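Local atomic coordinates of RagA protein (Porphyromonas gingivalis, PDB entry 6SLN), a protein that probably imports nutrients such as peptides across the outer membrane as a TonB-dependent receptor with a plugged beta-barrel. Residues D237-G242 and Q887-K892; D512-L517 and Y578-W583; G730-T735 and N762-T767; K855-D860 and L932-V937. All blocks are in the same frame, centred on the assembly; numbering follows the deposited sequence.

Contact 1. Residues D237-G242 and Q887-K892; sequences DNMMTG and QLNKDK
Asn889, the first residue of 887-892 to reach 237-242, sets its amide against the backbone of Met240. Its ND2 donates to Met240 O at 3.1 Å, arriving in the carbonyl plane on a lone pair, and bonds Leu395 O as well, so two acceptors fix the amide's rotation. On the other branch, a water donates weakly to both OD1 and Thr241 O. Lys890 works mainly through its carbonyl: its O accepts a hydrogen bond from Met240 N at 2.9 Å (160° at the hydrogen). The extended Met240 chain runs past this residue, with SD 4.1 Å from Lys890 CB, whereas the Lys890 ammonium turns to Leu885 O and Asn881 O. Pairing of Met239 with Asp891 makes a single beta bridge between two long loops, one following barrel strand 218-230 and the other joining strands 857-873 and 921-937; strand order places both on the extracellular side, as in other TonB-dependent receptors. Asp891 has CG trans to its own N (chi1 -172°), which brings OD2 to 3.0 Å from Asn238 ND2 in a weak bond, while OD1 accepts from Met893 N. Lys892 N closes on Asn238 O at 2.9 Å and nearly straight (173°). Its side chain then continues alongside the 238-239 backbone, CE lying 3.3 Å from Met239 O, and delivers NZ to a salt bridge with Glu244.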
loop_
_atom_site.group_PDB
_atom_site.type_symbol
_atom_site.label_atom_id
_atom_site.label_comp_id
_atom_site.label_asym_id
_atom_site.label_seq_id
_atom_site.Cartn_x
_atom_site.Cartn_y
_atom_site.Cartn_z
ATOM N N ASP A 237 -10.283 -46.054 -4.936
ATOM C CA ASP A 237 -10.366 -47.478 -5.277
ATOM C C ASP A 237 -11.323 -47.725 -6.434
ATOM O O ASP A 237 -11.002 -48.461 -7.375
ATOM C CB ASP A 237 -10.802 -48.296 -4.055
ATOM C CG ASP A 237 -9.760 -48.297 -2.921
ATOM O OD1 ASP A 237 -8.710 -47.621 -3.027
ATOM O OD2 ASP A 237 -10.004 -48.981 -1.899
ATOM N N ASN A 238 -12.477 -47.073 -6.405
ATOM C CA ASN A 238 -13.622 -47.402 -7.238
ATOM C C ASN A 238 -13.715 -46.566 -8.510
ATOM O O ASN A 238 -14.705 -46.704 -9.243
ATOM C CB ASN A 238 -14.902 -47.212 -6.423
ATOM C CG ASN A 238 -14.860 -45.923 -5.584
ATOM O OD1 ASN A 238 -14.336 -45.914 -4.463
ATOM N ND2 ASN A 238 -15.378 -44.827 -6.144
ATOM N N MET A 239 -12.739 -45.693 -8.779
ATOM C CA MET A 239 -12.845 -44.852 -9.964
ATOM C C MET A 239 -12.432 -45.626 -11.223
ATOM O O MET A 239 -11.631 -46.569 -11.184
ATOM C CB MET A 239 -12.003 -43.568 -9.821
ATOM C CG MET A 239 -12.421 -42.614 -8.671
ATOM S SD MET A 239 -14.119 -41.987 -8.760
ATOM C CE MET A 239 -14.036 -41.088 -10.317
ATOM N N MET A 240 -13.016 -45.216 -12.348
ATOM C CA MET A 240 -12.707 -45.819 -13.630
ATOM C C MET A 240 -11.225 -45.669 -13.943
ATOM O O MET A 240 -10.578 -44.680 -13.585
ATOM C CB MET A 240 -13.528 -45.173 -14.748
ATOM C CG MET A 240 -14.953 -45.677 -14.918
ATOM S SD MET A 240 -15.779 -44.668 -16.164
ATOM C CE MET A 240 -17.434 -45.337 -16.131
ATOM N N THR A 241 -10.691 -46.677 -14.616
ATOM C CA THR A 241 -9.352 -46.608 -15.168
ATOM C C THR A 241 -9.370 -45.761 -16.438
ATOM O O THR A 241 -10.410 -45.228 -16.844
ATOM C CB THR A 241 -8.827 -48.008 -15.451
ATOM O OG1 THR A 241 -9.705 -48.645 -16.382
ATOM C CG2 THR A 241 -8.755 -48.821 -14.167
ATOM N N GLY A 242 -8.202 -45.624 -17.064
ATOM C CA GLY A 242 -8.116 -44.903 -18.311
ATOM C C GLY A 242 -8.945 -45.609 -19.361
ATOM O O GLY A 242 -9.832 -45.003 -19.979
ATOM N N GLN A 887 -16.758 -35.607 -19.624
ATOM C CA GLN A 887 -15.313 -35.571 -19.797
ATOM C C GLN A 887 -14.569 -35.904 -18.516
ATOM O O GLN A 887 -13.342 -36.021 -18.539
ATOM C CB GLN A 887 -14.868 -34.201 -20.300
ATOM C CG GLN A 887 -14.909 -33.120 -19.228
ATOM C CD GLN A 887 -16.151 -32.261 -19.327
ATOM O OE1 GLN A 887 -17.281 -32.767 -19.453
ATOM N NE2 GLN A 887 -15.952 -30.947 -19.285
ATOM N N LEU A 888 -15.272 -36.063 -17.405
ATOM C CA LEU A 888 -14.629 -36.351 -16.137
ATOM C C LEU A 888 -14.614 -37.845 -15.878
ATOM O O LEU A 888 -15.552 -38.567 -16.236
ATOM C CB LEU A 888 -15.336 -35.653 -14.978
ATOM C CG LEU A 888 -15.651 -34.187 -15.194
ATOM C CD1 LEU A 888 -16.385 -33.641 -13.979
ATOM C CD2 LEU A 888 -14.361 -33.454 -15.438
ATOM N N ASN A 889 -13.544 -38.293 -15.224
ATOM C CA ASN A 889 -13.485 -39.674 -14.772
ATOM C C ASN A 889 -14.628 -39.923 -13.803
ATOM O O ASN A 889 -14.978 -39.048 -13.004
ATOM C CB ASN A 889 -12.142 -39.963 -14.103
ATOM C CG ASN A 889 -11.879 -41.446 -13.930
ATOM O OD1 ASN A 889 -12.180 -42.251 -14.822
ATOM N ND2 ASN A 889 -11.305 -41.820 -12.782
ATOM N N LYS A 890 -15.227 -41.110 -13.900
ATOM C CA LYS A 890 -16.441 -41.468 -13.184
ATOM C C LYS A 890 -16.234 -42.749 -12.388
ATOM O O LYS A 890 -15.286 -43.505 -12.613
ATOM C CB LYS A 890 -17.617 -41.649 -14.153
ATOM C CG LYS A 890 -17.929 -40.430 -14.982
ATOM C CD LYS A 890 -18.725 -39.404 -14.177
ATOM C CE LYS A 890 -18.759 -38.042 -14.871
ATOM N NZ LYS A 890 -19.289 -38.054 -16.273
ATOM N N ASP A 891 -17.149 -42.983 -11.452
ATOM C CA ASP A 891 -17.170 -44.225 -10.692
ATOM C C ASP A 891 -17.448 -45.425 -11.604
ATOM O O ASP A 891 -18.306 -45.364 -12.492
ATOM C CB ASP A 891 -18.228 -44.135 -9.593
ATOM C CG ASP A 891 -18.189 -45.307 -8.642
ATOM O OD1 ASP A 891 -18.288 -46.462 -9.119
ATOM O OD2 ASP A 891 -18.081 -45.073 -7.414
ATOM N N LYS A 892 -16.719 -46.530 -11.366
ATOM C CA LYS A 892 -16.899 -47.763 -12.136
ATOM C C LYS A 892 -18.360 -48.198 -12.229
ATOM O O LYS A 892 -18.719 -48.936 -13.151
ATOM C CB LYS A 892 -16.088 -48.915 -11.518
ATOM C CG LYS A 892 -14.597 -48.905 -11.811
ATOM C CD LYS A 892 -13.840 -49.858 -10.892
ATOM C CE LYS A 892 -12.320 -49.790 -11.110
ATOM N NZ LYS A 892 -11.825 -50.515 -12.325
HETATM O O HOH W 1 -9.730 -42.408 -16.341
#

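Contact 2. Residues D512-L517 and Y578-W583; sequences DEKHDL and YGFDKW
Phe580 leaves its strand beside His515, and its CB sits 4.0 Å from Lys514 O. Next along the chain, CG approaches His515 CE1 to 4.0 Å. From there CD1 slides over one face of the imidazole while its own ring keeps Lys514 O at the edge, near the phenyl plane. Farther out, CE1 is 3.7 Å from His515 NE2. An angle of 27° between planes and 4.8 Å between centroids leave little of one ring above the other. A third ring completes an aromatic cluster: Tyr578 meets His515 border to border, and its OH points to ND1, although the modelled bond is weak and the hydroxyl's place doubtful. All three rings stand on one face of an antiparallel strand pair, where His515-Phe580 and Leu517-Tyr578 are non-hydrogen-bonded pairs flanking the hydrogen-bonded pair Asp516-Gly579. This is the periplasmic rim of the barrel, judged by strand order, where strand 515-540 starts and strand 561-580 finishes. Beyond the strands, Asp581 N donates to Lys514 O over 2.7 Å. Lys514 and Asp581 also run side by side into a salt bridge, NZ to OD1 3.4 Å. A second salt bridge, a long one, joins Glu513 OE1 to Lys582 NZ at 3.8 Å, and Asp516 turns its OD2 to Ser510.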
loop_
_atom_site.group_PDB
_atom_site.type_symbol
_atom_site.label_atom_id
_atom_site.label_comp_id
_atom_site.label_asym_id
_atom_site.label_seq_id
_atom_site.Cartn_x
_atom_site.Cartn_y
_atom_site.Cartn_z
ATOM N N ASP A 512 -18.628 -14.642 60.005
ATOM C CA ASP A 512 -19.155 -15.481 61.084
ATOM C C ASP A 512 -18.336 -16.681 61.562
ATOM O O ASP A 512 -18.639 -17.213 62.636
ATOM C CB ASP A 512 -20.529 -16.009 60.685
ATOM C CG ASP A 512 -21.647 -15.085 61.101
ATOM O OD1 ASP A 512 -22.140 -15.228 62.238
ATOM O OD2 ASP A 512 -22.044 -14.225 60.281
ATOM N N GLU A 513 -17.317 -17.107 60.801
ATOM C CA GLU A 513 -16.735 -18.456 60.851
ATOM C C GLU A 513 -17.598 -19.352 59.978
ATOM O O GLU A 513 -17.083 -20.187 59.227
ATOM C CB GLU A 513 -16.642 -19.049 62.270
ATOM C CG GLU A 513 -15.468 -20.003 62.559
ATOM C CD GLU A 513 -15.683 -21.450 62.109
ATOM O OE1 GLU A 513 -16.745 -21.751 61.518
ATOM O OE2 GLU A 513 -14.786 -22.288 62.375
ATOM N N LYS A 514 -18.911 -19.157 60.045
ATOM C CA LYS A 514 -19.854 -19.942 59.270
ATOM C C LYS A 514 -20.454 -19.158 58.105
ATOM O O LYS A 514 -21.419 -19.625 57.489
ATOM C CB LYS A 514 -20.956 -20.449 60.193
ATOM C CG LYS A 514 -20.475 -21.372 61.301
ATOM C CD LYS A 514 -21.655 -21.961 62.046
ATOM C CE LYS A 514 -22.111 -23.252 61.416
ATOM N NZ LYS A 514 -23.162 -23.962 62.206
ATOM N N HIS A 515 -19.914 -17.983 57.781
ATOM C CA HIS A 515 -20.472 -17.162 56.705
ATOM C C HIS A 515 -19.329 -16.417 56.027
ATOM O O HIS A 515 -18.733 -15.517 56.627
ATOM C CB HIS A 515 -21.508 -16.177 57.238
ATOM C CG HIS A 515 -22.758 -16.816 57.756
ATOM N ND1 HIS A 515 -23.837 -17.110 56.950
ATOM C CD2 HIS A 515 -23.112 -17.196 59.008
ATOM C CE1 HIS A 515 -24.799 -17.647 57.682
ATOM N NE2 HIS A 515 -24.383 -17.713 58.934
ATOM N N ASP A 516 -19.023 -16.785 54.786
ATOM C CA ASP A 516 -18.037 -16.085 53.972
ATOM C C ASP A 516 -18.751 -15.416 52.811
ATOM O O ASP A 516 -19.500 -16.068 52.082
ATOM C CB ASP A 516 -16.964 -17.038 53.441
ATOM C CG ASP A 516 -16.129 -17.649 54.544
ATOM O OD1 ASP A 516 -16.209 -18.886 54.743
ATOM O OD2 ASP A 516 -15.393 -16.886 55.211
ATOM N N LEU A 517 -18.531 -14.124 52.645
ATOM C CA LEU A 517 -19.062 -13.412 51.497
ATOM C C LEU A 517 -17.907 -12.851 50.678
ATOM O O LEU A 517 -16.891 -12.412 51.229
ATOM C CB LEU A 517 -20.021 -12.298 51.923
ATOM C CG LEU A 517 -20.696 -11.566 50.759
ATOM C CD1 LEU A 517 -21.822 -12.411 50.179
ATOM C CD2 LEU A 517 -21.208 -10.193 51.184
ATOM N N TYR A 578 -21.369 -16.255 48.207
ATOM C CA TYR A 578 -21.754 -16.480 49.589
ATOM C C TYR A 578 -21.489 -17.934 49.971
ATOM O O TYR A 578 -21.594 -18.842 49.141
ATOM C CB TYR A 578 -23.226 -16.133 49.768
ATOM C CG TYR A 578 -23.777 -16.388 51.136
ATOM C CD1 TYR A 578 -24.201 -17.654 51.509
ATOM C CD2 TYR A 578 -23.913 -15.352 52.048
ATOM C CE1 TYR A 578 -24.716 -17.892 52.760
ATOM C CE2 TYR A 578 -24.438 -15.578 53.305
ATOM C CZ TYR A 578 -24.832 -16.852 53.653
ATOM O OH TYR A 578 -25.345 -17.093 54.898
ATOM N N GLY A 579 -21.140 -18.157 51.237
ATOM C CA GLY A 579 -20.789 -19.495 51.669
ATOM C C GLY A 579 -21.116 -19.828 53.112
ATOM O O GLY A 579 -20.266 -19.667 53.993
ATOM N N PHE A 580 -22.331 -20.323 53.362
ATOM C CA PHE A 580 -22.752 -20.666 54.715
ATOM C C PHE A 580 -22.215 -22.030 55.124
ATOM O O PHE A 580 -22.296 -23.001 54.365
ATOM C CB PHE A 580 -24.276 -20.667 54.839
ATOM C CG PHE A 580 -24.773 -21.286 56.121
ATOM C CD1 PHE A 580 -24.307 -20.840 57.353
ATOM C CD2 PHE A 580 -25.688 -22.318 56.099
ATOM C CE1 PHE A 580 -24.746 -21.408 58.532
ATOM C CE2 PHE A 580 -26.138 -22.886 57.281
ATOM C CZ PHE A 580 -25.664 -22.432 58.497
ATOM N N ASP A 581 -21.710 -22.105 56.355
ATOM C CA ASP A 581 -20.954 -23.260 56.826
ATOM C C ASP A 581 -19.899 -23.515 55.756
ATOM O O ASP A 581 -19.255 -22.557 55.297
ATOM C CB ASP A 581 -21.887 -24.420 57.103
ATOM C CG ASP A 581 -21.562 -25.157 58.386
ATOM O OD1 ASP A 581 -22.475 -25.361 59.220
ATOM O OD2 ASP A 581 -20.388 -25.536 58.558
ATOM N N LYS A 582 -19.709 -24.748 55.311
ATOM C CA LYS A 582 -18.897 -25.003 54.130
ATOM C C LYS A 582 -19.553 -26.073 53.260
ATOM O O LYS A 582 -18.891 -26.979 52.741
ATOM C CB LYS A 582 -17.465 -25.385 54.508
ATOM C CG LYS A 582 -16.938 -24.796 55.827
ATOM C CD LYS A 582 -16.313 -23.404 55.638
ATOM C CE LYS A 582 -15.397 -23.027 56.796
ATOM N NZ LYS A 582 -16.096 -22.207 57.834
ATOM N N TRP A 583 -20.873 -25.975 53.084
ATOM C CA TRP A 583 -21.592 -26.856 52.169
ATOM C C TRP A 583 -22.557 -26.143 51.229
ATOM O O TRP A 583 -22.771 -26.644 50.122
ATOM C CB TRP A 583 -22.366 -27.923 52.951
ATOM C CG TRP A 583 -23.818 -27.578 53.232
ATOM C CD1 TRP A 583 -24.893 -27.752 52.396
ATOM C CD2 TRP A 583 -24.343 -27.045 54.447
ATOM N NE1 TRP A 583 -26.051 -27.348 53.023
ATOM C CE2 TRP A 583 -25.737 -26.911 54.282
ATOM C CE3 TRP A 583 -23.769 -26.668 55.659
ATOM C CZ2 TRP A 583 -26.560 -26.403 55.286
ATOM C CZ3 TRP A 583 -24.586 -26.164 56.655
ATOM C CH2 TRP A 583 -25.964 -26.028 56.461
#

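Contact 3. Residues G730-T735 and N762-T767; sequences GSMKNT and NRQEIT
Ser731 and Thr767 both tuck their hydroxyls over their own backbone, flanked by N and C (chi1 54° and 48°), and this brings OG and OG1 to 2.8 Å in a hydrogen bond whose donor is not settled. Thr767 N adds a bond of 2.6 Å to Ser731 O, and Ser731 OG has a second partner in Lys768 NZ. At the far end Asn762 swings CG trans to its N (chi1 -173°), aiming ND2 at Asn734 OD1 across 2.7 Å, while its OD1 bonds Tyr703 OH. That donor ND2 lies in the carbonyl plane on a lone pair, though the two side chains cross at about a right angle. A water bridges Asn734 OD1 to Gln764 NE2, and Gln764 OE1 accepts from Asn791 N. Between these polar ends, Met732 CE rests 3.5 Å from Gln764 CD. Thr735 and Arg763 exchange paired backbone bonds. Asn734 ND2 also reaches Thr149 O. The segments form the open end of the antiparallel barrel hairpin 732-746/752-764, on the extracellular side by strand order.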
loop_
_atom_site.group_PDB
_atom_site.type_symbol
_atom_site.label_atom_id
_atom_site.label_comp_id
_atom_site.label_asym_id
_atom_site.label_seq_id
_atom_site.Cartn_x
_atom_site.Cartn_y
_atom_site.Cartn_z
ATOM N N GLY A 730 -36.929 -14.169 15.497
ATOM C CA GLY A 730 -36.976 -15.587 15.724
ATOM C C GLY A 730 -36.346 -16.004 17.038
ATOM O O GLY A 730 -35.964 -15.185 17.874
ATOM N N SER A 731 -36.265 -17.322 17.227
ATOM C CA SER A 731 -35.659 -17.860 18.441
ATOM C C SER A 731 -35.407 -19.354 18.278
ATOM O O SER A 731 -36.083 -20.038 17.505
ATOM C CB SER A 731 -36.535 -17.601 19.673
ATOM O OG SER A 731 -37.839 -18.088 19.458
ATOM N N MET A 732 -34.420 -19.835 19.019
ATOM C CA MET A 732 -33.999 -21.224 19.066
ATOM C C MET A 732 -34.016 -21.696 20.507
ATOM O O MET A 732 -34.477 -20.998 21.411
ATOM C CB MET A 732 -32.587 -21.429 18.518
ATOM C CG MET A 732 -32.380 -21.184 17.060
ATOM S SD MET A 732 -30.601 -21.188 16.802
ATOM C CE MET A 732 -30.287 -22.949 17.035
ATOM N N LYS A 733 -33.431 -22.871 20.714
ATOM C CA LYS A 733 -33.422 -23.573 21.986
ATOM C C LYS A 733 -32.469 -24.753 21.839
ATOM O O LYS A 733 -32.407 -25.378 20.774
ATOM C CB LYS A 733 -34.837 -24.039 22.360
ATOM C CG LYS A 733 -35.039 -24.463 23.808
ATOM C CD LYS A 733 -36.289 -25.364 23.934
ATOM C CE LYS A 733 -37.191 -24.906 25.062
ATOM N NZ LYS A 733 -37.726 -26.026 25.894
ATOM N N ASN A 734 -31.716 -25.031 22.897
ATOM C CA ASN A 734 -30.729 -26.098 22.886
ATOM C C ASN A 734 -30.831 -26.848 24.200
ATOM O O ASN A 734 -30.650 -26.254 25.267
ATOM C CB ASN A 734 -29.320 -25.541 22.678
ATOM C CG ASN A 734 -28.928 -25.524 21.224
ATOM O OD1 ASN A 734 -28.671 -26.566 20.628
ATOM N ND2 ASN A 734 -28.886 -24.349 20.638
ATOM N N THR A 735 -31.135 -28.141 24.127
ATOM C CA THR A 735 -31.341 -28.948 25.320
ATOM C C THR A 735 -30.487 -30.196 25.201
ATOM O O THR A 735 -30.486 -30.847 24.151
ATOM C CB THR A 735 -32.818 -29.283 25.484
ATOM O OG1 THR A 735 -33.550 -28.052 25.531
ATOM C CG2 THR A 735 -33.078 -30.101 26.769
ATOM N N ASN A 762 -27.138 -33.348 22.359
ATOM C CA ASN A 762 -27.770 -32.038 22.285
ATOM C C ASN A 762 -28.879 -32.009 21.246
ATOM O O ASN A 762 -28.632 -32.281 20.067
ATOM C CB ASN A 762 -26.756 -30.960 21.969
ATOM C CG ASN A 762 -27.368 -29.589 22.047
ATOM O OD1 ASN A 762 -27.420 -28.990 23.116
ATOM N ND2 ASN A 762 -27.886 -29.104 20.924
ATOM N N ARG A 763 -30.079 -31.614 21.673
ATOM C CA ARG A 763 -31.233 -31.481 20.790
ATOM C C ARG A 763 -31.496 -30.004 20.542
ATOM O O ARG A 763 -31.777 -29.252 21.482
ATOM C CB ARG A 763 -32.477 -32.151 21.381
ATOM C CG ARG A 763 -33.659 -32.299 20.406
ATOM C CD ARG A 763 -33.221 -32.905 19.078
ATOM N NE ARG A 763 -34.295 -33.430 18.223
ATOM C CZ ARG A 763 -35.370 -32.739 17.855
ATOM N NH1 ARG A 763 -35.554 -31.499 18.300
ATOM N NH2 ARG A 763 -36.265 -33.288 17.050
ATOM N N GLN A 764 -31.404 -29.605 19.276
ATOM C CA GLN A 764 -31.683 -28.254 18.813
ATOM C C GLN A 764 -33.162 -28.120 18.459
ATOM O O GLN A 764 -33.814 -29.091 18.072
ATOM C CB GLN A 764 -30.821 -27.940 17.589
ATOM C CG GLN A 764 -30.546 -26.487 17.333
ATOM C CD GLN A 764 -30.211 -26.219 15.874
ATOM O OE1 GLN A 764 -31.112 -26.135 15.029
ATOM N NE2 GLN A 764 -28.908 -26.088 15.567
ATOM N N GLU A 765 -33.692 -26.902 18.602
ATOM C CA GLU A 765 -35.080 -26.649 18.215
ATOM C C GLU A 765 -35.211 -25.159 17.916
ATOM O O GLU A 765 -35.307 -24.347 18.841
ATOM C CB GLU A 765 -36.073 -27.084 19.288
ATOM C CG GLU A 765 -37.554 -26.940 18.831
ATOM C CD GLU A 765 -38.599 -27.155 19.933
ATOM O OE1 GLU A 765 -38.331 -27.885 20.910
ATOM O OE2 GLU A 765 -39.706 -26.594 19.808
ATOM N N ILE A 766 -35.202 -24.821 16.624
ATOM C CA ILE A 766 -35.749 -23.542 16.197
ATOM C C ILE A 766 -37.131 -23.398 16.802
ATOM O O ILE A 766 -37.881 -24.371 16.886
ATOM C CB ILE A 766 -35.799 -23.478 14.662
ATOM C CG1 ILE A 766 -34.403 -23.766 14.082
ATOM C CG2 ILE A 766 -36.375 -22.138 14.198
ATOM C CD1 ILE A 766 -34.416 -24.112 12.621
ATOM N N THR A 767 -37.469 -22.206 17.273
ATOM C CA THR A 767 -38.810 -21.989 17.799
ATOM C C THR A 767 -39.541 -20.820 17.147
ATOM O O THR A 767 -40.759 -20.704 17.313
ATOM C CB THR A 767 -38.771 -21.806 19.332
ATOM O OG1 THR A 767 -37.762 -20.864 19.698
ATOM C CG2 THR A 767 -38.446 -23.120 20.011
HETATM O O HOH W 2 -27.504 -26.900 17.964
#

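Contact 4. Residues K855-D860 and L932-V937; sequences KGLSLD and LKLTYV
Ser858 and Thr935 form the regular centre, exchanging two backbone bonds: Ser858 N to Thr935 O at 2.9 Å (174°) and Thr935 N to Ser858 O at 2.8 Å. Asp860 and Lys933 do the same at the next hydrogen-bonded pair, two residues on, and Val937 N to Gly856 O extends the pattern the other way. In the non-hydrogen-bonded pairs between, CA-H...O contacts such as Leu859 CA to Lys933 O at 3.2 Å continue the close fit. Gly856, where the chain turns into the strand, sets its carbonyl O at the edge of the Tyr936 ring. The side chains meet more loosely. Leu857 CD1 touches Tyr936 CD1 at 3.9 Å, the chains crossing at about a right angle, and Leu859 CD2 stands 4.2 Å from Leu932 CD1. Leu934, with CG trans to its N (chi1 179°), leans CD1 back towards Leu857 CG. Leu857, Leu859, Leu934 and Tyr936 share one face, the leucines on the surface; Ser858, Asp860, Lys933 and Thr935 share the other, where Asp860 bonds Tyr754 OH and Lys933 makes a cation-pi contact with Tyr955. This alternation implies a transmembrane barrel wall, its apolar face probably turned to lipid and the polar one inward.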
loop_
_atom_site.group_PDB
_atom_site.type_symbol
_atom_site.label_atom_id
_atom_site.label_comp_id
_atom_site.label_asym_id
_atom_site.label_seq_id
_atom_site.Cartn_x
_atom_site.Cartn_y
_atom_site.Cartn_z
ATOM N N LYS A 855 7.316 -48.684 33.713
ATOM C CA LYS A 855 8.337 -47.943 34.443
ATOM C C LYS A 855 9.066 -47.068 33.423
ATOM O O LYS A 855 10.132 -47.402 32.912
ATOM C CB LYS A 855 9.272 -48.880 35.201
ATOM C CG LYS A 855 9.843 -48.256 36.490
ATOM C CD LYS A 855 10.187 -49.295 37.571
ATOM C CE LYS A 855 10.996 -48.675 38.725
ATOM N NZ LYS A 855 12.306 -49.383 38.973
ATOM N N GLY A 856 8.454 -45.930 33.115
ATOM C CA GLY A 856 8.994 -45.010 32.145
ATOM C C GLY A 856 8.442 -45.185 30.752
ATOM O O GLY A 856 8.601 -44.282 29.924
ATOM N N LEU A 857 7.793 -46.310 30.469
ATOM C CA LEU A 857 7.186 -46.543 29.167
ATOM C C LEU A 857 5.698 -46.221 29.241
ATOM O O LEU A 857 4.966 -46.831 30.025
ATOM C CB LEU A 857 7.414 -47.983 28.712
ATOM C CG LEU A 857 7.504 -48.113 27.191
ATOM C CD1 LEU A 857 8.427 -47.040 26.630
ATOM C CD2 LEU A 857 7.990 -49.494 26.794
ATOM N N SER A 858 5.256 -45.264 28.432
ATOM C CA SER A 858 3.861 -44.852 28.396
ATOM C C SER A 858 3.295 -44.985 26.995
ATOM O O SER A 858 3.986 -44.755 25.996
ATOM C CB SER A 858 3.679 -43.401 28.847
ATOM O OG SER A 858 4.006 -43.262 30.209
ATOM N N LEU A 859 2.019 -45.345 26.936
ATOM C CA LEU A 859 1.259 -45.301 25.698
ATOM C C LEU A 859 -0.056 -44.602 25.993
ATOM O O LEU A 859 -0.804 -45.038 26.875
ATOM C CB LEU A 859 1.019 -46.703 25.136
ATOM C CG LEU A 859 0.320 -46.715 23.780
ATOM C CD1 LEU A 859 1.179 -47.379 22.717
ATOM C CD2 LEU A 859 -0.972 -47.437 23.944
ATOM N N ASP A 860 -0.327 -43.514 25.275
ATOM C CA ASP A 860 -1.540 -42.729 25.464
ATOM C C ASP A 860 -2.299 -42.618 24.152
ATOM O O ASP A 860 -1.726 -42.248 23.122
ATOM C CB ASP A 860 -1.224 -41.341 26.021
ATOM C CG ASP A 860 -1.050 -41.359 27.518
ATOM O OD1 ASP A 860 -1.999 -40.976 28.236
ATOM O OD2 ASP A 860 0.025 -41.795 27.979
ATOM N N LEU A 932 -2.044 -40.893 19.367
ATOM C CA LEU A 932 -1.430 -42.085 19.933
ATOM C C LEU A 932 0.036 -41.757 20.157
ATOM O O LEU A 932 0.698 -41.208 19.266
ATOM C CB LEU A 932 -1.606 -43.297 19.013
ATOM C CG LEU A 932 -1.224 -44.672 19.571
ATOM C CD1 LEU A 932 -2.144 -45.119 20.698
ATOM C CD2 LEU A 932 -1.230 -45.678 18.438
ATOM N N LYS A 933 0.534 -42.034 21.356
ATOM C CA LYS A 933 1.896 -41.637 21.683
ATOM C C LYS A 933 2.537 -42.684 22.575
ATOM O O LYS A 933 2.025 -42.993 23.655
ATOM C CB LYS A 933 1.931 -40.259 22.352
ATOM C CG LYS A 933 3.322 -39.805 22.770
ATOM C CD LYS A 933 3.268 -38.577 23.662
ATOM C CE LYS A 933 3.439 -37.299 22.867
ATOM N NZ LYS A 933 4.009 -36.176 23.684
ATOM N N LEU A 934 3.643 -43.239 22.104
ATOM C CA LEU A 934 4.532 -44.038 22.925
ATOM C C LEU A 934 5.648 -43.123 23.412
ATOM O O LEU A 934 6.353 -42.514 22.599
ATOM C CB LEU A 934 5.094 -45.212 22.129
ATOM C CG LEU A 934 6.047 -46.072 22.944
ATOM C CD1 LEU A 934 5.246 -46.892 23.941
ATOM C CD2 LEU A 934 6.867 -46.960 22.042
ATOM N N THR A 935 5.797 -43.013 24.726
ATOM C CA THR A 935 6.819 -42.171 25.322
ATOM C C THR A 935 7.738 -43.015 26.191
ATOM O O THR A 935 7.321 -44.029 26.763
ATOM C CB THR A 935 6.182 -41.049 26.138
ATOM O OG1 THR A 935 5.231 -40.371 25.311
ATOM C CG2 THR A 935 7.230 -40.046 26.614
ATOM N N TYR A 936 9.004 -42.600 26.272
ATOM C CA TYR A 936 9.985 -43.243 27.139
ATOM C C TYR A 936 10.728 -42.179 27.932
ATOM O O TYR A 936 11.531 -41.430 27.366
ATOM C CB TYR A 936 10.965 -44.094 26.342
ATOM C CG TYR A 936 11.799 -44.954 27.244
ATOM C CD1 TYR A 936 11.337 -45.300 28.505
ATOM C CD2 TYR A 936 13.048 -45.401 26.859
ATOM C CE1 TYR A 936 12.088 -46.076 29.356
ATOM C CE2 TYR A 936 13.808 -46.178 27.706
ATOM C CZ TYR A 936 13.319 -46.514 28.954
ATOM O OH TYR A 936 14.053 -47.293 29.816
ATOM N N VAL A 937 10.460 -42.121 29.235
ATOM C CA VAL A 937 11.225 -41.292 30.163
ATOM C C VAL A 937 12.508 -42.050 30.480
ATOM O O VAL A 937 12.469 -43.091 31.139
ATOM C CB VAL A 937 10.433 -40.980 31.438
ATOM C CG1 VAL A 937 11.349 -40.431 32.525
ATOM C CG2 VAL A 937 9.320 -39.989 31.144
#

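Overall arrangement
Contacts 2, 3 and 4 each join strands adjacent in the barrel wall, whereas contact 1 ties together two loops that strand order places outside the cell. Strand order puts contacts 2 and 4 towards the periplasmic end and contact 3 at the extracellular one. Contacts 1 and 2 lie on opposite sides of the chain's centre, their own centres 73 Å apart. Contact 4 comes nearer to contact 1, about 22 Å between nearest atoms, and strands 857-873 and 921-937 of contact 4 lead into the loop carrying 887-892. Contacts 2 and 3 are 38 Å apart between centres. His523, Tyr525 and Leu570 of the phospholipid pocket belong to the strand pair of contact 2, beyond its two segments.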